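Local atomic coordinates of conserved hypothetical protein (Agrobacterium tumefaciens, PDB entry 2FEX), a protein that is of unknown function but belongs to the DJ-1/PfpI superfamily, whose members share a class I glutamine amidotransferase-like alpha/beta fold. Residues Y56-P70 and L86-I100. Numbering follows the deposited sequence.
Sequences YDALDPVDIDALVIP and LVKRFRDRDRLVAGI
The R95 side chain, from CB to guanidinium, lies along the loop that precedes strand 66-69. Its CB lies against D65 O, and CG is within van der Waals reach of P61 CB. The bend at chi2 (-56°) brings R95 CD to 3.4 Å from I64 O, and the nearly extended remainder carries the guanidinium to P61 O, which R95 NE and NH2 grip side-on at 2.8 and 2.9 Å, the oxygen lying near the guanidinium plane. R95 NH1 makes a long salt bridge with D65 OD1 (3.7 Å), through charge alone, since the oxygen lies well out of that plane; D65 OD2 is bound by R3 N. P61 CB also lies over the F90 ring, 3.8 Å from its centroid and 10° off the normal, and L67 CB covers the opposite face, while I64 CG2 meets the edge. F90 of helix 86-92 is thus clamped between P61 of the loop and L67 of strand 66-69. The helix belongs to the beta-alpha-beta crossover between strands 66-69 and 96-100, which run parallel (9° apart) in the central sheet. The ladder alternates L67 N to L96 O, A98 N to L67 O and I69 N to A98 O. One residue before F90, R89 NH1 donates to L59 O (2.7 Å) and Y56 O (3.2 Å), both near its guanidinium plane.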
ATOM      1  N   TYR A  56      18.476  -4.193 -10.143  1.00 13.11           N
ATOM      2  CA  TYR A  56      18.605  -5.524  -9.516  1.00 13.02           C
ATOM      3  C   TYR A  56      20.080  -5.970  -9.517  1.00 13.57           C
ATOM      4  O   TYR A  56      20.542  -6.560  -8.535  1.00 14.58           O
ATOM      5  CB  TYR A  56      17.823  -6.560 -10.305  1.00 12.26           C
ATOM      6  CG  TYR A  56      16.316  -6.577 -10.094  1.00 10.67           C
ATOM      7  CD1 TYR A  56      15.641  -5.472  -9.543  1.00 12.99           C
ATOM      8  CD2 TYR A  56      15.558  -7.681 -10.581  1.00 12.11           C
ATOM      9  CE1 TYR A  56      14.219  -5.517  -9.406  1.00 13.46           C
ATOM     10  CE2 TYR A  56      14.184  -7.739 -10.471  1.00 12.31           C
ATOM     11  CZ  TYR A  56      13.507  -6.660  -9.908  1.00 13.02           C
ATOM     12  OH  TYR A  56      12.155  -6.693  -9.776  1.00 14.68           O
ATOM     13  N   ASP A  57      20.808  -5.683 -10.612  1.00 14.27           N
ATOM     14  CA  ASP A  57      22.135  -6.246 -10.734  0.50 15.28           C
ATOM     15  C   ASP A  57      23.121  -5.534  -9.784  1.00 16.15           C
ATOM     16  O   ASP A  57      24.216  -6.043  -9.567  1.00 18.34           O
ATOM     17  CB  ASP A  57      22.608  -6.134 -12.177  0.50 16.19           C
ATOM     18  CG  ASP A  57      22.583  -4.695 -12.663  0.50 16.90           C
ATOM     19  OD1 ASP A  57      21.483  -4.183 -12.986  0.50 19.60           O
ATOM     20  OD2 ASP A  57      23.641  -4.057 -12.657  0.50 24.21           O
ATOM     21  N   ALA A  58      22.721  -4.401  -9.215  1.00 15.07           N
ATOM     22  CA  ALA A  58      23.579  -3.720  -8.255  1.00 16.53           C
ATOM     23  C   ALA A  58      23.282  -4.105  -6.800  1.00 17.68           C
ATOM     24  O   ALA A  58      23.979  -3.617  -5.873  1.00 21.04           O
ATOM     25  CB  ALA A  58      23.447  -2.185  -8.402  1.00 18.56           C
ATOM     26  N   LEU A  59      22.269  -4.929  -6.575  1.00 15.72           N
ATOM     27  CA  LEU A  59      21.946  -5.301  -5.195  1.00 14.42           C
ATOM     28  C   LEU A  59      22.993  -6.311  -4.694  1.00 15.81           C
ATOM     29  O   LEU A  59      23.161  -7.397  -5.302  1.00 17.12           O
ATOM     30  CB  LEU A  59      20.543  -5.929  -5.145  1.00 14.88           C
ATOM     31  CG  LEU A  59      19.401  -4.991  -5.535  1.00 10.77           C
ATOM     32  CD1 LEU A  59      18.096  -5.785  -5.514  1.00 12.27           C
ATOM     33  CD2 LEU A  59      19.299  -3.802  -4.471  1.00 14.76           C
ATOM     34  N   ASP A  60      23.681  -5.976  -3.597  1.00 16.52           N
ATOM     35  CA  ASP A  60      24.756  -6.824  -3.107  1.00 17.55           C
ATOM     36  C   ASP A  60      24.379  -7.288  -1.681  1.00 18.22           C
ATOM     37  O   ASP A  60      24.203  -6.457  -0.776  1.00 18.01           O
ATOM     38  CB  ASP A  60      26.050  -6.022  -3.131  1.00 18.60           C
ATOM     39  CG  ASP A  60      27.247  -6.850  -2.812  1.00 22.47           C
ATOM     40  OD1 ASP A  60      27.064  -7.883  -2.118  1.00 21.05           O
ATOM     41  OD2 ASP A  60      28.373  -6.430  -3.222  1.00 22.23           O
ATOM     42  N   PRO A  61      24.229  -8.598  -1.503  1.00 19.08           N
ATOM     43  CA  PRO A  61      23.804  -9.113  -0.181  1.00 19.41           C
ATOM     44  C   PRO A  61      24.853  -8.897   0.919  1.00 21.47           C
ATOM     45  O   PRO A  61      24.546  -9.049   2.103  1.00 21.10           O
ATOM     46  CB  PRO A  61      23.510 -10.598  -0.451  1.00 20.74           C
ATOM     47  CG  PRO A  61      24.537 -10.940  -1.555  1.00 19.66           C
ATOM     48  CD  PRO A  61      24.447  -9.699  -2.455  1.00 18.93           C
ATOM     49  N   VAL A  62      26.098  -8.526   0.577  1.00 22.07           N
ATOM     50  CA  VAL A  62      27.075  -8.200   1.613  0.50 23.80           C
ATOM     51  C   VAL A  62      26.514  -7.085   2.508  1.00 24.87           C
ATOM     52  O   VAL A  62      26.733  -7.094   3.719  1.00 24.84           O
ATOM     53  CB  VAL A  62      28.460  -7.839   0.970  0.50 24.61           C
ATOM     54  CG1 VAL A  62      29.437  -7.262   1.995  0.50 23.90           C
ATOM     55  CG2 VAL A  62      29.023  -9.060   0.303  0.50 24.71           C
ATOM     56  N   ASP A  63      25.743  -6.164   1.899  1.00 24.38           N
ATOM     57  CA  ASP A  63      25.301  -4.908   2.443  0.50 25.02           C
ATOM     58  C   ASP A  63      23.774  -4.877   2.748  1.00 23.49           C
ATOM     59  O   ASP A  63      23.251  -3.930   3.317  1.00 25.04           O
ATOM     60  CB  ASP A  63      25.673  -3.840   1.397  0.50 25.13           C
ATOM     61  CG  ASP A  63      27.157  -3.887   1.009  0.50 27.71           C
ATOM     62  OD1 ASP A  63      28.003  -4.246   1.879  0.50 26.93           O
ATOM     63  OD2 ASP A  63      27.482  -3.592  -0.173  0.50 26.92           O
ATOM     64  N   ILE A  64      23.067  -5.908   2.306  1.00 21.37           N
ATOM     65  CA  ILE A  64      21.584  -5.869   2.364  1.00 19.25           C
ATOM     66  C   ILE A  64      21.114  -7.125   3.097  1.00 19.01           C
ATOM     67  O   ILE A  64      21.478  -8.222   2.726  1.00 18.63           O
ATOM     68  CB  ILE A  64      20.994  -5.792   0.971  1.00 18.06           C
ATOM     69  CG1 ILE A  64      21.464  -4.468   0.273  1.00 19.84           C
ATOM     70  CG2 ILE A  64      19.433  -6.011   1.015  1.00 15.64           C
ATOM     71  CD1 ILE A  64      21.046  -4.410  -1.187  1.00 19.36           C
ATOM     72  N   ASP A  65      20.326  -6.918   4.147  1.00 15.89           N
ATOM     73  CA  ASP A  65      19.871  -7.982   5.031  1.00 17.19           C
ATOM     74  C   ASP A  65      18.715  -8.863   4.480  1.00 17.14           C
ATOM     75  O   ASP A  65      18.527  -9.997   4.920  1.00 17.13           O
ATOM     76  CB  ASP A  65      19.457  -7.362   6.362  1.00 17.42           C
ATOM     77  CG  ASP A  65      20.615  -6.650   7.019  1.00 21.43           C
ATOM     78  OD1 ASP A  65      21.480  -7.366   7.576  1.00 26.33           O
ATOM     79  OD2 ASP A  65      20.732  -5.411   6.889  1.00 24.72           O
ATOM     80  N   ALA A  66      17.922  -8.310   3.560  1.00 15.36           N
ATOM     81  CA  ALA A  66      16.716  -9.015   3.089  1.00 14.87           C
ATOM     82  C   ALA A  66      16.359  -8.531   1.707  1.00 14.39           C
ATOM     83  O   ALA A  66      16.579  -7.357   1.379  1.00 15.07           O
ATOM     84  CB  ALA A  66      15.555  -8.777   4.075  1.00 15.19           C
ATOM     85  N   LEU A  67      15.831  -9.445   0.907  1.00 12.98           N
ATOM     86  CA  LEU A  67      15.322  -9.143  -0.440  1.00 13.37           C
ATOM     87  C   LEU A  67      13.830  -9.437  -0.430  1.00 13.38           C
ATOM     88  O   LEU A  67      13.380 -10.567  -0.162  1.00 13.20           O
ATOM     89  CB  LEU A  67      15.999 -10.061  -1.442  1.00 14.26           C
ATOM     90  CG  LEU A  67      15.434 -10.035  -2.849  1.00 14.94           C
ATOM     91  CD1 LEU A  67      15.727  -8.615  -3.448  1.00 16.79           C
ATOM     92  CD2 LEU A  67      16.082 -11.147  -3.714  1.00 15.08           C
ATOM     93  N   VAL A  68      13.037  -8.409  -0.706  1.00 12.47           N
ATOM     94  CA  VAL A  68      11.559  -8.515  -0.609  1.00 11.71           C
ATOM     95  C   VAL A  68      11.001  -8.233  -1.983  1.00 10.88           C
ATOM     96  O   VAL A  68      11.321  -7.194  -2.578  1.00 13.65           O
ATOM     97  CB  VAL A  68      10.994  -7.493   0.399  1.00 13.31           C
ATOM     98  CG1 VAL A  68       9.461  -7.499   0.374  1.00 13.96           C
ATOM     99  CG2 VAL A  68      11.520  -7.823   1.810  1.00 14.04           C
ATOM    100  N   ILE A  69      10.224  -9.183  -2.497  1.00 10.20           N
ATOM    101  CA  ILE A  69       9.729  -9.101  -3.885  1.00 10.78           C
ATOM    102  C   ILE A  69       8.188  -9.005  -3.884  1.00 12.22           C
ATOM    103  O   ILE A  69       7.506 -10.003  -3.624  1.00 12.22           O
ATOM    104  CB  ILE A  69      10.238 -10.287  -4.738  1.00 11.12           C
ATOM    105  CG1 ILE A  69      11.734 -10.507  -4.538  1.00 13.79           C
ATOM    106  CG2 ILE A  69       9.856 -10.050  -6.196  1.00 12.36           C
ATOM    107  CD1 ILE A  69      12.209 -11.780  -5.267  1.00 14.87           C
ATOM    108  N   PRO A  70       7.618  -7.800  -4.150  1.00 12.20           N
ATOM    109  CA  PRO A  70       6.152  -7.716  -4.247  1.00 11.62           C
ATOM    110  C   PRO A  70       5.647  -8.373  -5.552  1.00 10.58           C
ATOM    111  O   PRO A  70       6.397  -8.481  -6.575  1.00 11.71           O
ATOM    112  CB  PRO A  70       5.839  -6.191  -4.346  1.00 12.70           C
ATOM    113  CG  PRO A  70       7.186  -5.612  -4.950  1.00 11.54           C
ATOM    114  CD  PRO A  70       8.304  -6.503  -4.324  1.00 13.37           C
ATOM    115  N   LEU A  86      19.564 -13.227  -8.907  1.00 14.36           N
ATOM    116  CA  LEU A  86      19.369 -12.332  -7.748  1.00 13.52           C
ATOM    117  C   LEU A  86      19.011 -13.155  -6.507  1.00 14.14           C
ATOM    118  O   LEU A  86      19.621 -12.995  -5.439  1.00 14.03           O
ATOM    119  CB  LEU A  86      18.240 -11.354  -8.078  1.00 13.95           C
ATOM    120  CG  LEU A  86      17.892 -10.374  -6.975  1.00 13.30           C
ATOM    121  CD1 LEU A  86      19.092  -9.468  -6.546  1.00 14.76           C
ATOM    122  CD2 LEU A  86      16.755  -9.478  -7.345  1.00 17.22           C
ATOM    123  N   VAL A  87      18.055 -14.071  -6.650  1.00 12.91           N
ATOM    124  CA  VAL A  87      17.647 -14.847  -5.484  1.00 15.21           C
ATOM    125  C   VAL A  87      18.802 -15.717  -4.971  1.00 15.57           C
ATOM    126  O   VAL A  87      19.056 -15.766  -3.756  1.00 16.60           O
ATOM    127  CB  VAL A  87      16.396 -15.662  -5.817  1.00 14.26           C
ATOM    128  CG1 VAL A  87      16.101 -16.727  -4.748  1.00 16.34           C
ATOM    129  CG2 VAL A  87      15.223 -14.720  -5.964  1.00 13.75           C
ATOM    130  N   LYS A  88      19.483 -16.383  -5.895  1.00 15.60           N
ATOM    131  CA  LYS A  88      20.652 -17.235  -5.524  1.00 17.72           C
ATOM    132  C   LYS A  88      21.738 -16.415  -4.804  1.00 18.16           C
ATOM    133  O   LYS A  88      22.286 -16.868  -3.809  1.00 17.55           O
ATOM    134  CB  LYS A  88      21.188 -18.001  -6.725  1.00 18.62           C
ATOM    135  CG  LYS A  88      22.377 -18.944  -6.374  1.00 23.74           C
ATOM    136  CD  LYS A  88      22.722 -19.838  -7.533  1.00 29.05           C
ATOM    137  CE  LYS A  88      23.964 -20.709  -7.262  1.00 29.76           C
ATOM    138  NZ  LYS A  88      24.097 -21.231  -5.856  1.00 32.05           N
ATOM    139  N   ARG A  89      22.043 -15.227  -5.322  1.00 16.56           N
ATOM    140  CA  ARG A  89      23.012 -14.316  -4.706  1.00 17.68           C
ATOM    141  C   ARG A  89      22.679 -14.097  -3.224  1.00 17.30           C
ATOM    142  O   ARG A  89      23.535 -14.195  -2.369  1.00 17.84           O
ATOM    143  CB  ARG A  89      23.067 -12.972  -5.484  1.00 17.81           C
ATOM    144  CG  ARG A  89      24.108 -11.928  -5.048  1.00 20.01           C
ATOM    145  CD  ARG A  89      24.117 -10.616  -5.940  1.00 16.82           C
ATOM    146  NE  ARG A  89      23.658 -10.850  -7.311  1.00 20.48           N
ATOM    147  CZ  ARG A  89      22.892 -10.015  -7.999  1.00 20.91           C
ATOM    148  NH1 ARG A  89      22.507  -8.884  -7.483  1.00 19.21           N
ATOM    149  NH2 ARG A  89      22.513 -10.316  -9.225  1.00 29.46           N
ATOM    150  N   PHE A  90      21.418 -13.787  -2.957  1.00 16.09           N
ATOM    151  CA  PHE A  90      20.942 -13.544  -1.586  1.00 16.42           C
ATOM    152  C   PHE A  90      20.902 -14.803  -0.718  1.00 16.41           C
ATOM    153  O   PHE A  90      21.362 -14.797   0.443  1.00 16.11           O
ATOM    154  CB  PHE A  90      19.602 -12.783  -1.634  1.00 15.24           C
ATOM    155  CG  PHE A  90      19.796 -11.318  -1.773  1.00 14.02           C
ATOM    156  CD1 PHE A  90      20.209 -10.771  -2.996  1.00 16.12           C
ATOM    157  CD2 PHE A  90      19.726 -10.483  -0.622  1.00 16.77           C
ATOM    158  CE1 PHE A  90      20.452  -9.363  -3.101  1.00 17.41           C
ATOM    159  CE2 PHE A  90      19.964  -9.119  -0.686  1.00 21.38           C
ATOM    160  CZ  PHE A  90      20.346  -8.535  -1.931  1.00 17.50           C
ATOM    161  N   ARG A  91      20.352 -15.884  -1.284  1.00 16.57           N
ATOM    162  CA  ARG A  91      20.245 -17.155  -0.527  1.00 18.87           C
ATOM    163  C   ARG A  91      21.617 -17.688  -0.160  1.00 19.25           C
ATOM    164  O   ARG A  91      21.815 -18.258   0.950  1.00 19.83           O
ATOM    165  CB  ARG A  91      19.474 -18.213  -1.326  1.00 18.70           C
ATOM    166  CG  ARG A  91      18.017 -17.883  -1.379  1.00 23.87           C
ATOM    167  CD  ARG A  91      17.388 -18.254  -0.046  1.00 31.51           C
ATOM    168  NE  ARG A  91      17.362 -19.712   0.063  1.00 35.65           N
ATOM    169  CZ  ARG A  91      17.086 -20.397   1.166  1.00 40.39           C
ATOM    170  NH1 ARG A  91      16.867 -19.773   2.327  1.00 37.07           N
ATOM    171  NH2 ARG A  91      17.047 -21.724   1.093  1.00 40.33           N
ATOM    172  N   ASP A  92      22.578 -17.533  -1.071  1.00 19.00           N
ATOM    173  CA  ASP A  92      23.930 -18.068  -0.811  1.00 20.88           C
ATOM    174  C   ASP A  92      24.601 -17.326   0.356  1.00 21.91           C
ATOM    175  O   ASP A  92      25.499 -17.864   0.960  1.00 24.20           O
ATOM    176  CB  ASP A  92      24.817 -18.023  -2.062  1.00 19.68           C
ATOM    177  CG  ASP A  92      24.487 -19.111  -3.063  1.00 22.11           C
ATOM    178  OD1 ASP A  92      23.656 -20.009  -2.767  1.00 23.17           O
ATOM    179  OD2 ASP A  92      25.049 -19.050  -4.184  1.00 23.72           O
ATOM    180  N   ARG A  93      24.155 -16.107   0.656  1.00 21.76           N
ATOM    181  CA  ARG A  93      24.661 -15.269   1.741  0.50 23.09           C
ATOM    182  C   ARG A  93      23.774 -15.437   2.983  1.00 22.82           C
ATOM    183  O   ARG A  93      23.908 -14.668   3.945  1.00 24.35           O
ATOM    184  CB  ARG A  93      24.716 -13.794   1.258  0.50 23.26           C
ATOM    185  CG  ARG A  93      25.162 -12.726   2.260  0.50 27.10           C
ATOM    186  CD  ARG A  93      26.631 -12.843   2.733  0.50 27.08           C
ATOM    187  NE  ARG A  93      26.877 -12.035   3.938  0.50 28.84           N
ATOM    188  CZ  ARG A  93      26.318 -12.271   5.129  0.50 26.36           C
ATOM    189  NH1 ARG A  93      25.476 -13.273   5.291  0.50 24.74           N
ATOM    190  NH2 ARG A  93      26.583 -11.499   6.171  0.50 26.54           N
ATOM    191  N   ASP A  94      22.864 -16.402   2.932  1.00 20.71           N
ATOM    192  CA  ASP A  94      21.922 -16.658   4.024  1.00 22.02           C
ATOM    193  C   ASP A  94      21.106 -15.415   4.374  1.00 19.96           C
ATOM    194  O   ASP A  94      20.788 -15.167   5.561  1.00 22.23           O
ATOM    195  CB  ASP A  94      22.677 -17.189   5.278  1.00 24.40           C
ATOM    196  CG  ASP A  94      23.219 -18.627   5.071  1.00 31.65           C
ATOM    197  OD1 ASP A  94      22.500 -19.464   4.444  1.00 38.02           O
ATOM    198  OD2 ASP A  94      24.336 -18.936   5.567  1.00 40.18           O
ATOM    199  N   ARG A  95      20.754 -14.618   3.346  1.00 18.38           N
ATOM    200  CA  ARG A  95      19.849 -13.511   3.580  1.00 16.13           C
ATOM    201  C   ARG A  95      18.401 -13.944   3.368  1.00 15.77           C
ATOM    202  O   ARG A  95      18.089 -14.712   2.441  1.00 15.70           O
ATOM    203  CB  ARG A  95      20.112 -12.333   2.614  1.00 16.36           C
ATOM    204  CG  ARG A  95      21.509 -11.779   2.639  1.00 16.43           C
ATOM    205  CD  ARG A  95      21.889 -11.362   4.058  1.00 18.70           C
ATOM    206  NE  ARG A  95      23.059 -10.521   3.996  1.00 19.07           N
ATOM    207  CZ  ARG A  95      23.672 -10.061   5.075  1.00 27.98           C
ATOM    208  NH1 ARG A  95      23.234 -10.408   6.303  1.00 29.40           N
ATOM    209  NH2 ARG A  95      24.743  -9.294   4.937  1.00 30.40           N
ATOM    210  N   LEU A  96      17.523 -13.358   4.183  1.00 15.17           N
ATOM    211  CA  LEU A  96      16.074 -13.526   4.015  1.00 15.04           C
ATOM    212  C   LEU A  96      15.647 -13.207   2.582  1.00 16.02           C
ATOM    213  O   LEU A  96      16.060 -12.170   2.053  1.00 15.05           O
ATOM    214  CB  LEU A  96      15.357 -12.513   4.939  1.00 15.41           C
ATOM    215  CG  LEU A  96      13.844 -12.386   4.804  1.00 17.25           C
ATOM    216  CD1 LEU A  96      13.225 -13.778   5.120  1.00 21.44           C
ATOM    217  CD2 LEU A  96      13.339 -11.337   5.824  1.00 18.41           C
ATOM    218  N   VAL A  97      14.836 -14.075   1.981  1.00 14.11           N
ATOM    219  CA  VAL A  97      14.209 -13.757   0.671  1.00 13.73           C
ATOM    220  C   VAL A  97      12.685 -13.858   0.890  1.00 13.78           C
ATOM    221  O   VAL A  97      12.258 -14.853   1.467  1.00 13.57           O
ATOM    222  CB  VAL A  97      14.676 -14.698  -0.448  1.00 15.71           C
ATOM    223  CG1 VAL A  97      13.863 -14.453  -1.715  1.00 16.81           C
ATOM    224  CG2 VAL A  97      16.149 -14.408  -0.723  1.00 15.79           C
ATOM    225  N   ALA A  98      11.902 -12.849   0.496  1.00 13.04           N
ATOM    226  CA  ALA A  98      10.448 -12.848   0.831  1.00 12.37           C
ATOM    227  C   ALA A  98       9.748 -12.536  -0.488  1.00 13.25           C
ATOM    228  O   ALA A  98      10.170 -11.596  -1.231  1.00 14.20           O
ATOM    229  CB  ALA A  98      10.114 -11.757   1.826  1.00 13.13           C
ATOM    230  N   GLY A  99       8.673 -13.268  -0.767  1.00 12.79           N
ATOM    231  CA  GLY A  99       7.896 -13.014  -1.983  1.00 11.87           C
ATOM    232  C   GLY A  99       6.427 -13.165  -1.676  1.00 12.73           C
ATOM    233  O   GLY A  99       6.031 -14.086  -0.960  1.00 12.89           O
ATOM    234  N   ILE A 100       5.640 -12.236  -2.234  1.00 10.74           N
ATOM    235  CA  ILE A 100       4.183 -12.232  -2.009  1.00 11.51           C
ATOM    236  C   ILE A 100       3.441 -12.316  -3.355  1.00 13.31           C
ATOM    237  O   ILE A 100       3.909 -11.780  -4.441  1.00 13.51           O
ATOM    238  CB  ILE A 100       3.804 -11.000  -1.153  1.00 11.86           C
ATOM    239  CG1 ILE A 100       2.273 -10.916  -0.978  1.00 11.81           C
ATOM    240  CG2 ILE A 100       4.344  -9.689  -1.842  1.00 10.61           C
ATOM    241  CD1 ILE A 100       1.883  -9.947   0.213  1.00 12.15           C
TER
HETATM  242  O   HOH W   1      18.537 -12.029   6.666  1.00 20.01           O